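Local atomic coordinates of methyltransferase (Pyrococcus horikoshii, PDB entry 1IXK), a protein that probably transfers methyl groups from S-adenosyl-L-methionine to carbon 5 of cytidine in tRNA. Residues Leu8-Arg13 against Arg31-Ala36; Leu249-Asn254 against Pro277-Pro282. One frame throughout, in Å; residues are numbered along the deposited sequence.

Interaction 1: residues Leu8-Arg13 against Arg31-Ala36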
ATOM      1  N   LEU A   8      19.130 -18.820 -13.872  1.00 36.51           N
ATOM      2  CA  LEU A   8      18.183 -19.794 -13.350  1.00 35.65           C
ATOM      3  C   LEU A   8      18.682 -20.303 -12.003  1.00 36.50           C
ATOM      4  O   LEU A   8      17.973 -20.235 -11.002  1.00 35.78           O
ATOM      5  CB  LEU A   8      18.035 -20.964 -14.326  1.00 35.58           C
ATOM      6  CG  LEU A   8      17.103 -22.109 -13.917  1.00 33.99           C
ATOM      7  CD1 LEU A   8      15.685 -21.585 -13.727  1.00 34.27           C
ATOM      8  CD2 LEU A   8      17.135 -23.193 -14.986  1.00 34.02           C
ATOM      9  N   ASP A   9      19.913 -20.806 -11.984  1.00 37.52           N
ATOM     10  CA  ASP A   9      20.515 -21.321 -10.758  1.00 38.56           C
ATOM     11  C   ASP A   9      20.501 -20.280  -9.642  1.00 36.67           C
ATOM     12  O   ASP A   9      20.210 -20.604  -8.488  1.00 36.74           O
ATOM     13  CB  ASP A   9      21.950 -21.781 -11.031  1.00 41.00           C
ATOM     14  CG  ASP A   9      22.005 -23.023 -11.900  1.00 45.39           C
ATOM     15  OD1 ASP A   9      23.114 -23.398 -12.341  1.00 47.65           O
ATOM     16  OD2 ASP A   9      20.938 -23.632 -12.139  1.00 47.40           O
ATOM     17  N   LYS A  10      20.814 -19.032  -9.979  1.00 35.59           N
ATOM     18  CA  LYS A  10      20.812 -17.971  -8.979  1.00 35.46           C
ATOM     19  C   LYS A  10      19.422 -17.805  -8.379  1.00 34.38           C
ATOM     20  O   LYS A  10      19.274 -17.679  -7.163  1.00 34.49           O
ATOM     21  CB  LYS A  10      21.278 -16.648  -9.591  1.00 36.85           C
ATOM     22  CG  LYS A  10      22.791 -16.502  -9.641  1.00 39.02           C
ATOM     23  CD  LYS A  10      23.212 -15.160 -10.216  1.00 40.86           C
ATOM     24  CE  LYS A  10      24.697 -14.910  -9.985  1.00 42.53           C
ATOM     25  NZ  LYS A  10      25.542 -16.010 -10.534  1.00 43.64           N
ATOM     26  N   LEU A  11      18.401 -17.813  -9.232  1.00 32.70           N
ATOM     27  CA  LEU A  11      17.032 -17.679  -8.754  1.00 30.53           C
ATOM     28  C   LEU A  11      16.634 -18.893  -7.924  1.00 28.99           C
ATOM     29  O   LEU A  11      15.937 -18.761  -6.921  1.00 28.56           O
ATOM     30  CB  LEU A  11      16.068 -17.511  -9.931  1.00 30.23           C
ATOM     31  CG  LEU A  11      16.133 -16.163 -10.651  1.00 29.17           C
ATOM     32  CD1 LEU A  11      15.234 -16.192 -11.876  1.00 28.52           C
ATOM     33  CD2 LEU A  11      15.711 -15.051  -9.695  1.00 27.38           C
ATOM     34  N   LEU A  12      17.077 -20.076  -8.337  1.00 28.73           N
ATOM     35  CA  LEU A  12      16.760 -21.294  -7.597  1.00 31.38           C
ATOM     36  C   LEU A  12      17.395 -21.249  -6.211  1.00 31.50           C
ATOM     37  O   LEU A  12      16.797 -21.689  -5.233  1.00 31.92           O
ATOM     38  CB  LEU A  12      17.257 -22.535  -8.346  1.00 32.35           C
ATOM     39  CG  LEU A  12      16.385 -23.125  -9.463  1.00 33.78           C
ATOM     40  CD1 LEU A  12      15.101 -23.679  -8.875  1.00 35.45           C
ATOM     41  CD2 LEU A  12      16.072 -22.070 -10.492  1.00 35.06           C
ATOM     42  N   ARG A  13      18.606 -20.710  -6.130  1.00 32.63           N
ATOM     43  CA  ARG A  13      19.298 -20.622  -4.849  1.00 34.73           C
ATOM     44  C   ARG A  13      18.611 -19.646  -3.902  1.00 34.00           C
ATOM     45  O   ARG A  13      18.601 -19.857  -2.687  1.00 33.77           O
ATOM     46  CB  ARG A  13      20.758 -20.214  -5.057  1.00 36.83           C
ATOM     47  CG  ARG A  13      21.583 -21.262  -5.795  1.00 39.69           C
ATOM     48  CD  ARG A  13      23.061 -20.915  -5.789  1.00 41.93           C
ATOM     49  NE  ARG A  13      23.855 -21.866  -6.564  1.00 46.05           N
ATOM     50  CZ  ARG A  13      23.947 -23.166  -6.295  1.00 46.89           C
ATOM     51  NH1 ARG A  13      23.290 -23.683  -5.263  1.00 46.71           N
ATOM     52  NH2 ARG A  13      24.701 -23.950  -7.055  1.00 46.86           N
ATOM     53  N   ARG A  31      16.373  -8.350 -15.965  1.00 25.43           N
ATOM     54  CA  ARG A  31      16.130  -7.521 -14.787  1.00 23.89           C
ATOM     55  C   ARG A  31      15.560  -8.384 -13.658  1.00 23.21           C
ATOM     56  O   ARG A  31      15.635  -8.021 -12.482  1.00 22.02           O
ATOM     57  CB  ARG A  31      15.153  -6.387 -15.119  1.00 23.33           C
ATOM     58  CG  ARG A  31      14.895  -5.438 -13.953  1.00 22.99           C
ATOM     59  CD  ARG A  31      13.813  -4.420 -14.274  1.00 23.21           C
ATOM     60  NE  ARG A  31      13.565  -3.527 -13.146  1.00 23.01           N
ATOM     61  CZ  ARG A  31      12.684  -2.529 -13.154  1.00 23.03           C
ATOM     62  NH1 ARG A  31      11.958  -2.292 -14.236  1.00 22.09           N
ATOM     63  NH2 ARG A  31      12.535  -1.765 -12.079  1.00 19.50           N
ATOM     64  N   ALA A  32      14.999  -9.531 -14.024  1.00 21.72           N
ATOM     65  CA  ALA A  32      14.421 -10.442 -13.045  1.00 21.93           C
ATOM     66  C   ALA A  32      15.386 -10.719 -11.892  1.00 21.83           C
ATOM     67  O   ALA A  32      15.000 -10.666 -10.727  1.00 20.36           O
ATOM     68  CB  ALA A  32      14.021 -11.750 -13.724  1.00 23.69           C
ATOM     69  N   ILE A  33      16.640 -11.010 -12.217  1.00 21.72           N
ATOM     70  CA  ILE A  33      17.636 -11.294 -11.193  1.00 23.38           C
ATOM     71  C   ILE A  33      17.899 -10.075 -10.305  1.00 21.71           C
ATOM     72  O   ILE A  33      18.039 -10.207  -9.092  1.00 22.16           O
ATOM     73  CB  ILE A  33      18.975 -11.764 -11.831  1.00 26.03           C
ATOM     74  CG1 ILE A  33      20.005 -12.060 -10.738  1.00 27.32           C
ATOM     75  CG2 ILE A  33      19.507 -10.706 -12.777  1.00 27.05           C
ATOM     76  CD1 ILE A  33      19.608 -13.190  -9.817  1.00 29.07           C
ATOM     77  N   ARG A  34      17.952  -8.893 -10.910  1.00 20.93           N
ATOM     78  CA  ARG A  34      18.202  -7.668 -10.158  1.00 21.83           C
ATOM     79  C   ARG A  34      17.072  -7.357  -9.173  1.00 21.40           C
ATOM     80  O   ARG A  34      17.310  -6.845  -8.079  1.00 21.32           O
ATOM     81  CB  ARG A  34      18.415  -6.494 -11.120  1.00 23.34           C
ATOM     82  CG  ARG A  34      19.590  -6.710 -12.080  1.00 26.06           C
ATOM     83  CD  ARG A  34      20.147  -5.401 -12.628  1.00 28.15           C
ATOM     84  NE  ARG A  34      19.265  -4.747 -13.592  1.00 30.08           N
ATOM     85  CZ  ARG A  34      19.004  -5.210 -14.812  1.00 31.33           C
ATOM     86  NH1 ARG A  34      19.553  -6.340 -15.231  1.00 31.25           N
ATOM     87  NH2 ARG A  34      18.197  -4.533 -15.619  1.00 31.64           N
ATOM     88  N   ILE A  35      15.842  -7.670  -9.563  1.00 21.21           N
ATOM     89  CA  ILE A  35      14.688  -7.437  -8.699  1.00 19.66           C
ATOM     90  C   ILE A  35      14.712  -8.437  -7.543  1.00 20.50           C
ATOM     91  O   ILE A  35      14.541  -8.063  -6.382  1.00 19.72           O
ATOM     92  CB  ILE A  35      13.370  -7.599  -9.487  1.00 20.01           C
ATOM     93  CG1 ILE A  35      13.207  -6.431 -10.466  1.00 20.45           C
ATOM     94  CG2 ILE A  35      12.183  -7.693  -8.525  1.00 20.37           C
ATOM     95  CD1 ILE A  35      12.130  -6.648 -11.510  1.00 19.58           C
ATOM     96  N   ALA A  36      14.937  -9.708  -7.869  1.00 20.35           N
ATOM     97  CA  ALA A  36      14.976 -10.766  -6.865  1.00 20.99           C
ATOM     98  C   ALA A  36      16.053 -10.526  -5.809  1.00 23.06           C
ATOM     99  O   ALA A  36      15.792 -10.638  -4.608  1.00 21.93           O
ATOM    100  CB  ALA A  36      15.196 -12.115  -7.539  1.00 21.97           C
TER
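L11 and K10 of one short helix meet I33 and A36 of another through carbon atoms alone. The apolar part centres on L11. Its CD2 methyl lies 3.7 Å from CB of A36, while CD1 of I33 stays at a looser 4.3 Å from the same L11 CD2. L11 is thus applied to two residues three apart, about one turn of helix 31-38, and one of its branches makes both approaches. In I33, CG1 stands anti to the backbone N (chi1 -180°), and the next torsion brings CD1 to K10 and L11.

A second kind of contact uses the aliphatic part of a charged residue. CD1 of I33 rests against K10, with K10 CB 3.8 Å away and K10 CD at 4.1 Å, and the two side chains cross at a slant. Beyond CD the lysine leads away from I33 and bends at its last torsion (chi4 56°), so the ammonium group takes no part.

No hydrogen bond joins the segments. Their axes run nearly in the same direction, 23° apart, with a closest approach of 10.4 Å, and the nearest CA atoms, those of L11 and I33, are 6.9 Å apart. Together the two segments bury 177 Å², mostly under L11 and I33. This is plain apolar helix-helix packing in the N-terminal part of the chain, away from the predicted cofactor and catalytic residues.

Helix 18-28 connects the pair in sequence and also packs on both: L11 and L8 touch A21, A32 touches Y24, and I35 touches W28. On helix 31-38, R31 reaches other parts of the chain, forming salt bridges with E276, which opens strand 276-277, and with D300 beyond strand 295-297.

Interaction 2: residues Leu249-Asn254 against Pro277-Pro282; sequences LEPEEN and PALTNP
P251 and P282 mark the closest backbone approach, their CA atoms lying 6.9 Å apart, and no hydrogen bond crosses between the segments. Residues 250-254 make two overlapping turns: P251 to E253 have helical backbone angles, and the carbonyl of E250 accepts a bond from the amide of E253, with E253 N to E250 O at 3.1 Å. A companion bond runs from N254 N to P251 O at 3.0 Å. N254 then occupies the N-cap position of helix 255-264, although its side chain makes no capping bond. Residues 277-282 are irregular, leaving the end of strand 276-277 and bending so that L279 and P282 both direct their CB atoms toward residues 249-254.

The side-chain contact is wholly apolar and centres on one ring. CG of P251 sits 3.9 Å from CB of P282, and P251 CB is nearly as close to that same atom, at 4.0 Å. The two prolines lie alongside each other, pointing opposite ways, and meet along the CB-CG side of P251. CD1 of L279 makes a more distant approach to P251 CG, 4.4 Å. The segments bury 92 Å² between them, half of it on P251.

Two other parts of the chain cover the contact. L27 of helix 18-28 touches P251, L279 and P282 alike, and R296 of strand 295-297 touches P251 and L279 while its NH2 hydrogen-bonds to L249 O. The contact therefore joins the loop between strand 240-246 and helix 255-264 to the loop leading from strand 276-277 towards strand 295-297, in the methyltransferase part of the chain.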
ATOM      1  N   LEU A 249       4.184  -8.964  -6.811  1.00 14.97           N
ATOM      2  CA  LEU A 249       4.732  -8.735  -8.142  1.00 16.47           C
ATOM      3  C   LEU A 249       3.890  -9.461  -9.191  1.00 15.71           C
ATOM      4  O   LEU A 249       4.019  -9.200 -10.390  1.00 16.03           O
ATOM      5  CB  LEU A 249       6.163  -9.266  -8.229  1.00 16.17           C
ATOM      6  CG  LEU A 249       7.230  -8.576  -7.388  1.00 19.16           C
ATOM      7  CD1 LEU A 249       8.521  -9.387  -7.450  1.00 20.23           C
ATOM      8  CD2 LEU A 249       7.438  -7.162  -7.905  1.00 19.36           C
ATOM      9  N   GLU A 250       3.021 -10.359  -8.734  1.00 15.00           N
ATOM     10  CA  GLU A 250       2.198 -11.168  -9.638  1.00 15.76           C
ATOM     11  C   GLU A 250       1.107 -10.418 -10.390  1.00 14.51           C
ATOM     12  O   GLU A 250       0.260  -9.755  -9.787  1.00 13.80           O
ATOM     13  CB  GLU A 250       1.530 -12.332  -8.881  1.00 17.43           C
ATOM     14  CG  GLU A 250       2.410 -13.102  -7.901  1.00 18.29           C
ATOM     15  CD  GLU A 250       3.744 -13.519  -8.485  1.00 20.00           C
ATOM     16  OE1 GLU A 250       3.793 -13.922  -9.667  1.00 17.65           O
ATOM     17  OE2 GLU A 250       4.750 -13.450  -7.753  1.00 20.98           O
ATOM     18  N   PRO A 251       1.104 -10.527 -11.726  1.00 13.82           N
ATOM     19  CA  PRO A 251       0.078  -9.842 -12.517  1.00 14.12           C
ATOM     20  C   PRO A 251      -1.325 -10.326 -12.139  1.00 13.56           C
ATOM     21  O   PRO A 251      -2.284  -9.565 -12.214  1.00 12.59           O
ATOM     22  CB  PRO A 251       0.443 -10.211 -13.952  1.00 14.18           C
ATOM     23  CG  PRO A 251       1.936 -10.353 -13.896  1.00 15.97           C
ATOM     24  CD  PRO A 251       2.138 -11.113 -12.596  1.00 14.53           C
ATOM     25  N   GLU A 252      -1.440 -11.590 -11.728  1.00 13.23           N
ATOM     26  CA  GLU A 252      -2.742 -12.145 -11.359  1.00 13.32           C
ATOM     27  C   GLU A 252      -3.407 -11.414 -10.195  1.00 13.65           C
ATOM     28  O   GLU A 252      -4.635 -11.365 -10.111  1.00 12.20           O
ATOM     29  CB  GLU A 252      -2.630 -13.644 -11.019  1.00 15.70           C
ATOM     30  CG  GLU A 252      -2.373 -14.559 -12.222  1.00 12.02           C
ATOM     31  CD  GLU A 252      -0.904 -14.709 -12.563  1.00 19.05           C
ATOM     32  OE1 GLU A 252      -0.074 -13.927 -12.035  1.00 16.76           O
ATOM     33  OE2 GLU A 252      -0.578 -15.615 -13.370  1.00 15.76           O
ATOM     34  N   GLU A 253      -2.601 -10.857  -9.295  1.00 12.62           N
ATOM     35  CA  GLU A 253      -3.134 -10.137  -8.142  1.00 13.50           C
ATOM     36  C   GLU A 253      -3.175  -8.637  -8.400  1.00 12.68           C
ATOM     37  O   GLU A 253      -3.722  -7.878  -7.594  1.00 11.89           O
ATOM     38  CB  GLU A 253      -2.261 -10.384  -6.903  1.00 16.51           C
ATOM     39  CG  GLU A 253      -2.109 -11.833  -6.490  1.00 20.32           C
ATOM     40  CD  GLU A 253      -1.099 -11.996  -5.366  1.00 23.07           C
ATOM     41  OE1 GLU A 253      -1.392 -11.575  -4.227  1.00 23.59           O
ATOM     42  OE2 GLU A 253      -0.004 -12.529  -5.631  1.00 24.71           O
ATOM     43  N   ASN A 254      -2.594  -8.213  -9.520  1.00 12.77           N
ATOM     44  CA  ASN A 254      -2.530  -6.794  -9.857  1.00 10.30           C
ATOM     45  C   ASN A 254      -3.264  -6.411 -11.145  1.00 10.01           C
ATOM     46  O   ASN A 254      -4.477  -6.161 -11.136  1.00  9.95           O
ATOM     47  CB  ASN A 254      -1.061  -6.355  -9.962  1.00 12.19           C
ATOM     48  CG  ASN A 254      -0.301  -6.520  -8.651  1.00 14.83           C
ATOM     49  OD1 ASN A 254      -0.884  -6.441  -7.571  1.00 15.33           O
ATOM     50  ND2 ASN A 254       1.008  -6.722  -8.745  1.00 16.29           N
ATOM     51  N   PRO A 277       5.228   2.361 -15.047  1.00 18.47           N
ATOM     52  CA  PRO A 277       3.912   2.006 -15.585  1.00 18.68           C
ATOM     53  C   PRO A 277       3.602   0.548 -15.282  1.00 16.84           C
ATOM     54  O   PRO A 277       4.506  -0.287 -15.283  1.00 18.56           O
ATOM     55  CB  PRO A 277       4.074   2.243 -17.087  1.00 18.99           C
ATOM     56  CG  PRO A 277       5.184   3.251 -17.167  1.00 20.76           C
ATOM     57  CD  PRO A 277       6.142   2.778 -16.125  1.00 20.04           C
ATOM     58  N   ALA A 278       2.334   0.242 -15.019  1.00 13.32           N
ATOM     59  CA  ALA A 278       1.938  -1.133 -14.751  1.00 13.47           C
ATOM     60  C   ALA A 278       2.150  -1.904 -16.049  1.00 14.24           C
ATOM     61  O   ALA A 278       2.319  -1.301 -17.110  1.00 12.93           O
ATOM     62  CB  ALA A 278       0.470  -1.199 -14.323  1.00 13.79           C
ATOM     63  N   LEU A 279       2.137  -3.229 -15.968  1.00 12.66           N
ATOM     64  CA  LEU A 279       2.355  -4.074 -17.138  1.00 13.60           C
ATOM     65  C   LEU A 279       1.107  -4.209 -18.009  1.00 13.28           C
ATOM     66  O   LEU A 279       0.035  -4.535 -17.504  1.00 14.04           O
ATOM     67  CB  LEU A 279       2.819  -5.458 -16.676  1.00 13.68           C
ATOM     68  CG  LEU A 279       4.064  -5.488 -15.785  1.00 15.17           C
ATOM     69  CD1 LEU A 279       4.250  -6.887 -15.202  1.00 15.81           C
ATOM     70  CD2 LEU A 279       5.283  -5.071 -16.585  1.00 16.85           C
ATOM     71  N   THR A 280       1.241  -3.961 -19.314  1.00 14.50           N
ATOM     72  CA  THR A 280       0.090  -4.080 -20.215  1.00 14.95           C
ATOM     73  C   THR A 280       0.190  -5.279 -21.154  1.00 15.31           C
ATOM     74  O   THR A 280      -0.705  -5.507 -21.970  1.00 14.01           O
ATOM     75  CB  THR A 280      -0.119  -2.812 -21.075  1.00 16.09           C
ATOM     76  OG1 THR A 280       1.037  -2.586 -21.884  1.00 17.94           O
ATOM     77  CG2 THR A 280      -0.371  -1.603 -20.193  1.00 22.81           C
ATOM     78  N   ASN A 281       1.285  -6.028 -21.059  1.00 13.73           N
ATOM     79  CA  ASN A 281       1.459  -7.220 -21.886  1.00 16.30           C
ATOM     80  C   ASN A 281       2.140  -8.321 -21.071  1.00 14.26           C
ATOM     81  O   ASN A 281       3.081  -8.954 -21.536  1.00 14.79           O
ATOM     82  CB  ASN A 281       2.308  -6.912 -23.125  1.00 17.84           C
ATOM     83  CG  ASN A 281       2.200  -7.996 -24.188  1.00 23.32           C
ATOM     84  OD1 ASN A 281       3.146  -8.252 -24.935  1.00 26.95           O
ATOM     85  ND2 ASN A 281       1.035  -8.629 -24.268  1.00 23.68           N
ATOM     86  N   PRO A 282       1.669  -8.563 -19.839  1.00 13.39           N
ATOM     87  CA  PRO A 282       2.292  -9.609 -19.019  1.00 15.03           C
ATOM     88  C   PRO A 282       2.087 -10.993 -19.622  1.00 13.65           C
ATOM     89  O   PRO A 282       0.961 -11.393 -19.890  1.00 13.39           O
ATOM     90  CB  PRO A 282       1.589  -9.454 -17.675  1.00 13.64           C
ATOM     91  CG  PRO A 282       0.202  -9.030 -18.089  1.00 13.93           C
ATOM     92  CD  PRO A 282       0.492  -7.992 -19.157  1.00 15.65           C
TER

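Overall arrangement
Interactions 1 and 2 are both small and apolar, and neither has a hydrogen bond across it. Interaction 1 pairs two helices 25 Å from the chain centre and is partly buried, with exposed K10 contributing its alkyl chain; interaction 2 pairs two loops at 16 Å, with buried prolines as its main partners. Their centres are 19 Å apart, and CG2 of I35 meets CD1 of L249 at 4.2 Å, so the segments touch directly. Helix 18-28 is common to both, packing on L11 and A32 through A21 and Y24, and on the residues of interaction 2 through L27. The N-terminal helices thus lie against loops of the methyltransferase sheet.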